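Long-range contacts in 11S globulin (Wrightia tinctoria, PDB 5WXU), which probably serves as a seed storage protein and binds the plant hormone auxin (indole-3-acetic acid): residues R311-N319 and S332-A342; E347-V358 and G383-Y394. All blocks are in the same frame, centred on the assembly; numbering follows the deposited sequence. Where two conformers were deposited one is given.

Interaction 1 of 2, residues R311-N319 and S332-A342; sequences RGGTVSTLN and SANREYLYPNA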
loop_
_atom_site.group_PDB
_atom_site.type_symbol
_atom_site.label_atom_id
_atom_site.label_comp_id
_atom_site.label_asym_id
_atom_site.label_seq_id
_atom_site.Cartn_x
_atom_site.Cartn_y
_atom_site.Cartn_z
ATOM N N ARG B 311 15.815 35.417 -15.152
ATOM C CA ARG B 311 15.974 35.702 -16.611
ATOM C C ARG B 311 15.655 34.561 -17.578
ATOM O O ARG B 311 15.766 34.731 -18.805
ATOM C CB ARG B 311 17.389 36.252 -16.936
ATOM C CG ARG B 311 17.827 37.370 -15.981
ATOM C CD ARG B 311 19.126 38.035 -16.390
ATOM N NE ARG B 311 19.383 39.206 -15.531
ATOM C CZ ARG B 311 20.440 40.026 -15.630
ATOM N NH1 ARG B 311 21.387 39.826 -16.543
ATOM N NH2 ARG B 311 20.548 41.067 -14.812
ATOM N N GLY B 312 15.310 33.375 -17.051
ATOM C CA GLY B 312 15.058 32.223 -17.869
ATOM C C GLY B 312 13.574 31.851 -17.828
ATOM O O GLY B 312 12.947 31.704 -18.854
ATOM N N GLY B 313 13.053 31.616 -16.647
ATOM C CA GLY B 313 11.604 31.374 -16.435
ATOM C C GLY B 313 11.368 30.316 -15.341
ATOM O O GLY B 313 12.215 30.138 -14.436
ATOM N N THR B 314 10.190 29.698 -15.428
ATOM C CA THR B 314 9.663 28.783 -14.382
ATOM C C THR B 314 9.102 27.506 -14.962
ATOM O O THR B 314 8.550 27.463 -16.044
ATOM C CB THR B 314 8.537 29.434 -13.550
ATOM O OG1 THR B 314 7.454 29.918 -14.378
ATOM C CG2 THR B 314 9.033 30.594 -12.790
ATOM N N VAL B 315 9.217 26.477 -14.128
ATOM C CA VAL B 315 8.415 25.254 -14.231
ATOM C C VAL B 315 7.558 25.089 -12.982
ATOM O O VAL B 315 8.071 25.152 -11.836
ATOM C CB VAL B 315 9.308 24.005 -14.454
ATOM C CG1 VAL B 315 8.429 22.787 -14.690
ATOM C CG2 VAL B 315 10.104 24.184 -15.695
ATOM N N SER B 316 6.247 24.810 -13.182
ATOM C CA SER B 316 5.311 24.620 -12.052
ATOM C C SER B 316 4.670 23.251 -12.325
ATOM O O SER B 316 3.948 23.043 -13.320
ATOM C CB SER B 316 4.304 25.733 -11.919
ATOM O OG SER B 316 4.986 26.950 -11.878
ATOM N N THR B 317 5.107 22.283 -11.502
ATOM C CA THR B 317 4.727 20.852 -11.666
ATOM C C THR B 317 3.466 20.486 -10.855
ATOM O O THR B 317 3.138 21.102 -9.834
ATOM C CB THR B 317 5.801 19.922 -11.107
ATOM O OG1 THR B 317 5.806 20.042 -9.655
ATOM C CG2 THR B 317 7.117 20.135 -11.761
ATOM N N LEU B 318 2.701 19.528 -11.382
ATOM C CA LEU B 318 1.475 19.172 -10.715
ATOM C C LEU B 318 1.430 17.634 -10.767
ATOM O O LEU B 318 1.179 17.031 -11.831
ATOM C CB LEU B 318 0.234 19.739 -11.366
ATOM C CG LEU B 318 -1.108 19.437 -10.695
ATOM C CD1 LEU B 318 -1.076 20.063 -9.320
ATOM C CD2 LEU B 318 -2.245 19.956 -11.544
ATOM N N ASN B 319 1.749 16.975 -9.643
ATOM C CA ASN B 319 1.702 15.528 -9.613
ATOM C C ASN B 319 1.103 15.101 -8.250
ATOM O O ASN B 319 0.570 15.934 -7.507
ATOM C CB ASN B 319 3.132 14.897 -9.750
ATOM C CG ASN B 319 4.118 15.511 -8.779
ATOM O OD1 ASN B 319 3.909 15.518 -7.517
ATOM N ND2 ASN B 319 5.156 16.164 -9.368
ATOM N N SER B 332 -0.276 13.621 -14.712
ATOM C CA SER B 332 0.503 14.707 -14.142
ATOM C C SER B 332 0.332 15.898 -15.087
ATOM O O SER B 332 -0.017 15.703 -16.250
ATOM C CB SER B 332 2.020 14.377 -14.169
ATOM O OG SER B 332 2.428 13.216 -13.500
ATOM N N ALA B 333 0.728 17.069 -14.611
ATOM C CA ALA B 333 0.811 18.237 -15.516
ATOM C C ALA B 333 1.832 19.194 -15.075
ATOM O O ALA B 333 2.426 19.019 -14.060
ATOM C CB ALA B 333 -0.563 18.924 -15.539
ATOM N N ASN B 334 2.157 20.144 -15.944
ATOM C CA ASN B 334 3.058 21.266 -15.613
ATOM C C ASN B 334 2.686 22.502 -16.415
ATOM O O ASN B 334 1.996 22.389 -17.393
ATOM C CB ASN B 334 4.520 20.874 -15.718
ATOM C CG ASN B 334 5.002 20.762 -17.144
ATOM O OD1 ASN B 334 4.710 21.637 -17.939
ATOM N ND2 ASN B 334 5.758 19.742 -17.458
ATOM N N ARG B 335 3.151 23.641 -15.934
ATOM C CA ARG B 335 3.105 24.916 -16.635
ATOM C C ARG B 335 4.545 25.304 -16.790
ATOM O O ARG B 335 5.276 25.369 -15.759
ATOM C CB ARG B 335 2.351 25.972 -15.859
ATOM C CG ARG B 335 2.271 27.248 -16.734
ATOM C CD ARG B 335 1.479 28.388 -16.104
ATOM N NE ARG B 335 2.203 28.990 -15.010
ATOM C CZ ARG B 335 2.950 30.106 -15.063
ATOM N NH1 ARG B 335 3.042 30.860 -16.151
ATOM N NH2 ARG B 335 3.529 30.489 -13.937
ATOM N N GLU B 336 4.964 25.646 -18.020
ATOM C CA GLU B 336 6.306 26.170 -18.225
ATOM C C GLU B 336 6.164 27.559 -18.803
ATOM O O GLU B 336 5.358 27.809 -19.708
ATOM C CB GLU B 336 7.098 25.311 -19.208
ATOM C CG GLU B 336 7.326 23.871 -18.820
ATOM C CD GLU B 336 8.095 23.119 -19.915
ATOM O OE1 GLU B 336 7.953 23.488 -21.085
ATOM O OE2 GLU B 336 8.832 22.163 -19.598
ATOM N N TYR B 337 6.911 28.494 -18.226
ATOM C CA TYR B 337 6.956 29.887 -18.679
ATOM C C TYR B 337 8.416 30.203 -18.989
ATOM O O TYR B 337 9.270 30.137 -18.143
ATOM C CB TYR B 337 6.324 30.827 -17.667
ATOM C CG TYR B 337 6.245 32.204 -18.201
ATOM C CD1 TYR B 337 5.250 32.556 -19.133
ATOM C CD2 TYR B 337 7.216 33.127 -17.883
ATOM C CE1 TYR B 337 5.212 33.836 -19.717
ATOM C CE2 TYR B 337 7.204 34.397 -18.440
ATOM C CZ TYR B 337 6.199 34.757 -19.342
ATOM O OH TYR B 337 6.215 36.038 -19.835
ATOM N N LEU B 338 8.680 30.552 -20.242
ATOM C CA LEU B 338 9.985 30.964 -20.676
ATOM C C LEU B 338 9.988 32.413 -21.068
ATOM O O LEU B 338 9.165 32.871 -21.838
ATOM C CB LEU B 338 10.492 30.118 -21.846
ATOM C CG LEU B 338 10.696 28.640 -21.523
ATOM C CD1 LEU B 338 11.029 27.888 -22.796
ATOM C CD2 LEU B 338 11.767 28.444 -20.465
ATOM N N TYR B 339 10.988 33.113 -20.533
ATOM C CA TYR B 339 11.304 34.432 -21.017
ATOM C C TYR B 339 11.836 34.423 -22.423
ATOM O O TYR B 339 12.288 33.414 -22.971
ATOM C CB TYR B 339 12.273 35.128 -20.073
ATOM C CG TYR B 339 11.682 35.451 -18.715
ATOM C CD1 TYR B 339 10.661 36.391 -18.598
ATOM C CD2 TYR B 339 12.139 34.871 -17.575
ATOM C CE1 TYR B 339 10.107 36.695 -17.367
ATOM C CE2 TYR B 339 11.607 35.165 -16.324
ATOM C CZ TYR B 339 10.585 36.055 -16.214
ATOM O OH TYR B 339 10.065 36.321 -14.955
ATOM N N PRO B 340 11.866 35.637 -23.046
ATOM C CA PRO B 340 12.288 35.570 -24.431
ATOM C C PRO B 340 13.649 34.940 -24.655
ATOM O O PRO B 340 14.576 35.227 -23.930
ATOM C CB PRO B 340 12.261 37.054 -24.872
ATOM C CG PRO B 340 11.199 37.632 -24.069
ATOM C CD PRO B 340 11.232 36.906 -22.702
ATOM N N ASN B 341 13.755 34.060 -25.647
ATOM C CA ASN B 341 14.979 33.339 -25.972
ATOM C C ASN B 341 15.511 32.290 -24.956
ATOM O O ASN B 341 16.537 31.646 -25.231
ATOM C CB ASN B 341 16.117 34.296 -26.282
ATOM C CG ASN B 341 15.702 35.346 -27.306
ATOM O OD1 ASN B 341 15.816 36.553 -27.048
ATOM N ND2 ASN B 341 15.202 34.889 -28.433
ATOM N N ALA B 342 14.801 32.106 -23.842
ATOM C CA ALA B 342 15.195 31.095 -22.817
ATOM C C ALA B 342 14.826 29.680 -23.301
ATOM O O ALA B 342 14.000 29.495 -24.265
ATOM C CB ALA B 342 14.492 31.444 -21.512
HETATM O O HOH W 1 5.905 27.838 -14.508
#
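The Tyr-339 ring sets its edge against the backbone at Gly-312, whose CA lies in the ring plane. CD2 is the closest ring atom, 3.4 Å from Gly-312 C. Tyr-339 CE1 lies at the edge of the Tyr-337 ring, in its plane. A water sits off-centre above one face of the Arg-335 guanidinium. Strands 313-318 and 332-338 form an antiparallel pair in one sheet of the C-terminal cupin barrel. Three hydrogen-bonded pairs, Thr-314 with Tyr-337, Ser-316 with Arg-335 and Leu-318 with Ala-333, hold the register, each closed by two backbone bonds. Within the first, Tyr-337 CB packs 3.6 Å from Thr-314 OG1. A seventh bond, Tyr-339 N to Gly-312 O, comes from above the carbonyl plane. Gly-312 and Gly-313 form a beta bulge opposite Thr-309 on strand 307-309. There Gly-313 CA comes 3.1 Å from Tyr-337 O, a CA-H...O contact. The Arg-335 chain starts extended, with CG anti to the backbone N (chi1 -176°), and bends at chi3 (72°). Its NH2 stays 4.0 Å from Thr-314 OG1. The guanidinium instead has salt bridges to Glu-404 and to Glu-273 of a second subunit, and NE bonds to Leu-299 O. Glu-273 of that subunit also bonds Thr-314 OG1, and Ser-272 there bonds Tyr-339 OH. The water links both strands: it donates to Thr-314 OG1 at 2.6 Å and to Arg-335 O at 2.8 Å, and hydrogen-bonds Ser-316 OG at 2.9 Å.

Interaction 2 of 2, residues E347-V358 and G383-Y394; sequences EWNNNAHSISYV and GQLFIIPQNYVY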
loop_
_atom_site.group_PDB
_atom_site.type_symbol
_atom_site.label_atom_id
_atom_site.label_comp_id
_atom_site.label_asym_id
_atom_site.label_seq_id
_atom_site.Cartn_x
_atom_site.Cartn_y
_atom_site.Cartn_z
ATOM N N GLU B 347 15.928 17.012 -23.295
ATOM C CA GLU B 347 15.546 15.936 -22.376
ATOM C C GLU B 347 14.649 14.950 -23.046
ATOM O O GLU B 347 14.333 15.094 -24.194
ATOM C CB GLU B 347 14.799 16.523 -21.109
ATOM C CG GLU B 347 13.404 17.142 -21.327
ATOM C CD GLU B 347 12.942 18.123 -20.238
ATOM O OE1 GLU B 347 13.684 18.452 -19.271
ATOM O OE2 GLU B 347 11.777 18.569 -20.368
ATOM N N TRP B 348 14.246 13.946 -22.284
ATOM C CA TRP B 348 13.205 13.020 -22.714
ATOM C C TRP B 348 12.370 12.677 -21.492
ATOM O O TRP B 348 12.866 12.762 -20.333
ATOM C CB TRP B 348 13.730 11.729 -23.300
ATOM C CG TRP B 348 14.516 10.760 -22.400
ATOM C CD1 TRP B 348 14.029 9.687 -21.671
ATOM C CD2 TRP B 348 15.916 10.744 -22.208
ATOM N NE1 TRP B 348 15.053 9.064 -21.025
ATOM C CE2 TRP B 348 16.221 9.680 -21.344
ATOM C CE3 TRP B 348 16.958 11.564 -22.672
ATOM C CZ2 TRP B 348 17.529 9.381 -20.953
ATOM C CZ3 TRP B 348 18.270 11.243 -22.337
ATOM C CH2 TRP B 348 18.540 10.173 -21.447
ATOM N N ASN B 349 11.177 12.263 -21.780
ATOM C CA ASN B 349 10.245 11.761 -20.756
ATOM C C ASN B 349 10.522 10.279 -20.583
ATOM O O ASN B 349 10.436 9.472 -21.539
ATOM C CB ASN B 349 8.830 11.961 -21.232
ATOM C CG ASN B 349 8.442 13.421 -21.379
ATOM O OD1 ASN B 349 8.668 14.226 -20.490
ATOM N ND2 ASN B 349 7.832 13.752 -22.494
ATOM N N ASN B 350 10.822 9.875 -19.368
ATOM C CA ASN B 350 11.218 8.508 -19.208
ATOM C C ASN B 350 10.019 7.560 -18.934
ATOM O O ASN B 350 10.119 6.427 -19.285
ATOM C CB ASN B 350 12.397 8.391 -18.242
ATOM C CG ASN B 350 12.154 9.116 -16.953
ATOM O OD1 ASN B 350 12.917 10.015 -16.548
ATOM N ND2 ASN B 350 11.055 8.745 -16.296
ATOM N N ASN B 351 8.883 8.069 -18.460
ATOM C CA ASN B 351 7.779 7.206 -18.067
ATOM C C ASN B 351 6.416 7.675 -18.524
ATOM O O ASN B 351 5.432 7.416 -17.837
ATOM C CB ASN B 351 7.803 7.043 -16.523
ATOM C CG ASN B 351 7.650 8.344 -15.760
ATOM O OD1 ASN B 351 7.568 9.414 -16.355
ATOM N ND2 ASN B 351 7.553 8.265 -14.426
ATOM N N ALA B 352 6.354 8.422 -19.631
ATOM C CA ALA B 352 5.139 9.109 -19.996
ATOM C C ALA B 352 5.241 9.683 -21.375
ATOM O O ALA B 352 6.327 10.005 -21.807
ATOM C CB ALA B 352 4.768 10.202 -18.999
ATOM N N HIS B 353 4.092 9.848 -22.009
ATOM C CA HIS B 353 3.937 10.785 -23.144
ATOM C C HIS B 353 3.613 12.179 -22.651
ATOM O O HIS B 353 3.012 12.379 -21.560
ATOM C CB HIS B 353 2.868 10.362 -24.073
ATOM C CG HIS B 353 2.966 8.974 -24.503
ATOM N ND1 HIS B 353 4.110 8.447 -25.053
ATOM C CD2 HIS B 353 2.049 7.982 -24.462
ATOM C CE1 HIS B 353 3.877 7.188 -25.359
ATOM N NE2 HIS B 353 2.641 6.874 -24.987
ATOM N N SER B 354 4.040 13.201 -23.425
ATOM C CA SER B 354 3.695 14.580 -23.069
ATOM C C SER B 354 2.804 15.169 -24.146
ATOM O O SER B 354 3.039 14.991 -25.344
ATOM C CB SER B 354 4.919 15.491 -22.787
ATOM O OG SER B 354 5.738 15.599 -23.929
ATOM N N ILE B 355 1.751 15.821 -23.687
ATOM C CA ILE B 355 0.811 16.523 -24.561
ATOM C C ILE B 355 0.828 18.000 -24.116
ATOM O O ILE B 355 0.333 18.366 -23.020
ATOM C CB ILE B 355 -0.603 15.947 -24.409
ATOM C CG1 ILE B 355 -0.622 14.459 -24.674
ATOM C CG2 ILE B 355 -1.594 16.688 -25.281
ATOM C CD1 ILE B 355 -0.421 13.570 -23.464
ATOM N N SER B 356 1.379 18.869 -24.980
ATOM C CA SER B 356 1.570 20.315 -24.658
ATOM C C SER B 356 0.635 21.220 -25.430
ATOM O O SER B 356 0.336 20.941 -26.564
ATOM C CB SER B 356 2.959 20.758 -24.951
ATOM O OG SER B 356 3.932 20.076 -24.147
ATOM N N TYR B 357 0.125 22.237 -24.743
ATOM C CA TYR B 357 -0.710 23.266 -25.387
ATOM C C TYR B 357 -0.058 24.598 -25.177
ATOM O O TYR B 357 0.261 24.944 -24.080
ATOM C CB TYR B 357 -2.056 23.264 -24.714
ATOM C CG TYR B 357 -3.023 24.218 -25.348
ATOM C CD1 TYR B 357 -3.530 23.956 -26.618
ATOM C CD2 TYR B 357 -3.408 25.363 -24.705
ATOM C CE1 TYR B 357 -4.359 24.883 -27.243
ATOM C CE2 TYR B 357 -4.308 26.245 -25.277
ATOM C CZ TYR B 357 -4.787 25.980 -26.561
ATOM O OH TYR B 357 -5.633 26.918 -27.170
ATOM N N VAL B 358 0.130 25.376 -26.237
ATOM C CA VAL B 358 0.777 26.665 -26.127
ATOM C C VAL B 358 -0.268 27.746 -25.854
ATOM O O VAL B 358 -1.134 28.011 -26.700
ATOM C CB VAL B 358 1.512 26.998 -27.421
ATOM C CG1 VAL B 358 2.334 28.274 -27.256
ATOM C CG2 VAL B 358 2.428 25.903 -27.860
ATOM N N GLY B 383 -2.179 28.424 -29.356
ATOM C CA GLY B 383 -3.301 27.635 -29.830
ATOM C C GLY B 383 -2.965 26.283 -30.379
ATOM O O GLY B 383 -3.872 25.525 -30.663
ATOM N N GLN B 384 -1.692 25.934 -30.521
ATOM C CA GLN B 384 -1.286 24.668 -31.004
ATOM C C GLN B 384 -1.090 23.661 -29.840
ATOM O O GLN B 384 -0.633 24.048 -28.770
ATOM C CB GLN B 384 -0.024 24.730 -31.855
ATOM C CG GLN B 384 -0.179 25.605 -33.124
ATOM C CD GLN B 384 1.091 25.650 -33.944
ATOM O OE1 GLN B 384 2.158 25.752 -33.392
ATOM N NE2 GLN B 384 0.980 25.463 -35.266
ATOM N N LEU B 385 -1.392 22.402 -30.158
ATOM C CA LEU B 385 -1.074 21.231 -29.364
ATOM C C LEU B 385 0.110 20.481 -29.956
ATOM O O LEU B 385 0.201 20.331 -31.180
ATOM C CB LEU B 385 -2.291 20.307 -29.379
ATOM C CG LEU B 385 -2.445 19.224 -28.295
ATOM C CD1 LEU B 385 -2.897 19.875 -26.984
ATOM C CD2 LEU B 385 -3.406 18.107 -28.717
ATOM N N PHE B 386 0.980 19.912 -29.120
ATOM C CA PHE B 386 2.071 19.018 -29.616
ATOM C C PHE B 386 2.327 17.856 -28.683
ATOM O O PHE B 386 2.226 18.022 -27.414
ATOM C CB PHE B 386 3.406 19.724 -30.012
ATOM C CG PHE B 386 4.079 20.527 -28.954
ATOM C CD1 PHE B 386 5.063 19.953 -28.163
ATOM C CD2 PHE B 386 3.816 21.873 -28.774
ATOM C CE1 PHE B 386 5.737 20.665 -27.204
ATOM C CE2 PHE B 386 4.461 22.590 -27.791
ATOM C CZ PHE B 386 5.474 21.993 -27.026
ATOM N N ILE B 387 2.535 16.698 -29.304
ATOM C CA ILE B 387 2.706 15.426 -28.590
ATOM C C ILE B 387 4.161 15.005 -28.725
ATOM O O ILE B 387 4.682 14.992 -29.807
ATOM C CB ILE B 387 1.762 14.323 -29.139
ATOM C CG1 ILE B 387 0.320 14.504 -28.688
ATOM C CG2 ILE B 387 2.137 12.964 -28.574
ATOM C CD1 ILE B 387 -0.242 15.819 -28.804
ATOM N N ILE B 388 4.829 14.731 -27.609
ATOM C CA ILE B 388 6.142 14.155 -27.569
ATOM C C ILE B 388 6.030 12.766 -26.910
ATOM O O ILE B 388 5.830 12.710 -25.681
ATOM C CB ILE B 388 7.164 14.996 -26.852
ATOM C CG1 ILE B 388 7.287 16.351 -27.537
ATOM C CG2 ILE B 388 8.514 14.342 -26.965
ATOM C CD1 ILE B 388 7.817 17.409 -26.690
ATOM N N PRO B 389 6.112 11.707 -27.689
ATOM C CA PRO B 389 6.063 10.340 -27.047
ATOM C C PRO B 389 7.217 10.081 -26.103
ATOM O O PRO B 389 8.308 10.656 -26.229
ATOM C CB PRO B 389 6.148 9.360 -28.238
ATOM C CG PRO B 389 5.701 10.209 -29.453
ATOM C CD PRO B 389 6.276 11.575 -29.152
ATOM N N GLN B 390 6.948 9.226 -25.114
ATOM C CA GLN B 390 7.941 8.611 -24.245
ATOM C C GLN B 390 9.265 8.318 -24.936
ATOM O O GLN B 390 9.261 7.793 -26.058
ATOM C CB GLN B 390 7.353 7.326 -23.721
ATOM C CG GLN B 390 8.298 6.501 -22.866
ATOM C CD GLN B 390 7.701 5.148 -22.406
ATOM O OE1 GLN B 390 6.641 4.692 -22.837
ATOM N NE2 GLN B 390 8.419 4.497 -21.478
ATOM N N ASN B 391 10.319 8.850 -24.341
ATOM C CA ASN B 391 11.688 8.603 -24.678
ATOM C C ASN B 391 12.142 9.387 -25.917
ATOM O O ASN B 391 13.333 9.322 -26.218
ATOM C CB ASN B 391 12.033 7.109 -24.888
ATOM C CG ASN B 391 12.100 6.311 -23.604
ATOM O OD1 ASN B 391 12.051 6.855 -22.452
ATOM N ND2 ASN B 391 12.242 5.008 -23.757
ATOM N N TYR B 392 11.245 10.096 -26.630
ATOM C CA TYR B 392 11.747 10.941 -27.729
ATOM C C TYR B 392 12.492 12.129 -27.094
ATOM O O TYR B 392 12.036 12.737 -26.132
ATOM C CB TYR B 392 10.586 11.480 -28.589
ATOM C CG TYR B 392 10.056 10.491 -29.605
ATOM C CD1 TYR B 392 9.437 9.293 -29.227
ATOM C CD2 TYR B 392 10.027 10.822 -30.963
ATOM C CE1 TYR B 392 8.959 8.410 -30.185
ATOM C CE2 TYR B 392 9.516 9.965 -31.898
ATOM C CZ TYR B 392 8.943 8.788 -31.518
ATOM O OH TYR B 392 8.428 7.967 -32.456
ATOM N N VAL B 393 13.636 12.506 -27.684
ATOM C CA VAL B 393 14.418 13.605 -27.164
ATOM C C VAL B 393 13.868 14.915 -27.701
ATOM O O VAL B 393 13.462 14.989 -28.870
ATOM C CB VAL B 393 15.894 13.434 -27.491
ATOM C CG1 VAL B 393 16.716 14.620 -27.034
ATOM C CG2 VAL B 393 16.392 12.214 -26.754
ATOM N N TYR B 394 13.819 15.932 -26.864
ATOM C CA TYR B 394 13.323 17.239 -27.341
ATOM C C TYR B 394 13.964 18.435 -26.731
ATOM O O TYR B 394 14.380 18.395 -25.574
ATOM C CB TYR B 394 11.808 17.361 -27.188
ATOM C CG TYR B 394 11.269 17.247 -25.772
ATOM C CD1 TYR B 394 11.280 16.042 -25.113
ATOM C CD2 TYR B 394 10.601 18.286 -25.180
ATOM C CE1 TYR B 394 10.737 15.914 -23.868
ATOM C CE2 TYR B 394 10.052 18.177 -23.905
ATOM C CZ TYR B 394 10.128 16.971 -23.258
ATOM O OH TYR B 394 9.573 16.791 -22.002
HETATM O O HOH W 2 10.075 12.140 -24.327
HETATM O O HOH W 3 4.568 17.641 -25.382
HETATM O O HOH W 4 7.216 18.057 -22.004
#
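Ser-356 CB sits over one face of the Phe-386 ring, 3.6 Å from its centroid, a CH-pi contact. Val-358 CG2 meets the same ring at its edge, in plane, 3.9 Å from Phe-386 CE2. The Phe-386 ring is swung across to strand 354-358 by chi1 of 58°, which sets CG between the backbone N and the carbonyl carbon. Glu-347 crosses Tyr-394 at a slant. Its CG lies over the ring face, 4.2 Å from the centroid, and its carboxylate plane is turned 73° from the ring. Asn-349 crosses Tyr-394 at about a right angle, with OD1 3.1 Å from Tyr-394 OH; Lys-409 is the stronger partner of OD1. These residues belong to antiparallel strand pairs of the C-terminal cupin barrel. Ser-354 to Tyr-357 pair with Leu-385 to Ile-388, and Glu-347 pairs with Tyr-394. The register shifts by one between the two pairings. On the side of the sheet away from Phe-386, Ile-355 lies alongside Leu-385 and Ile-387, all pointing the same way. Ile-355 CG2 is 3.8 Å from Leu-385 CD1. His-353 turns its ring edge to the backbone of the type II turn 389-392. ND1 accepts Gln-390 N at 2.9 Å, nearly in the ring plane, while NE2 bonds Gln-192 O of a third subunit. Trp-348 stands with its ring 88° from the Asn-391 amide, and CD1 is 3.5 Å from Asn-391 OD1. A water accepts from Asn-349 N and donates to Pro-389 O and Tyr-392 O.

Overall arrangement
Interactions 1 and 2 lie in series within the C-terminal cupin domain. Strand 332-338 of interaction 1 is followed directly by strand 343-349, where interaction 2 begins. Both reach one antiparallel sheet; interaction 2 also extends into the second sheet through 347-349 and 393-394. In the shared sheet strand 402-409 lies between them, bonded to strands 332-338 and 354-359. Their centres are 14 Å apart, and their nearest atoms stay about 5 Å apart without touching. They face different neighbours in the hexamer: interaction 1 meets a second subunit, interaction 2 a third. Both contacts lie away from the auxin site. The Asn-350 side chain of interaction 2 lies about 13 Å from a bound indole-3-acetic acid.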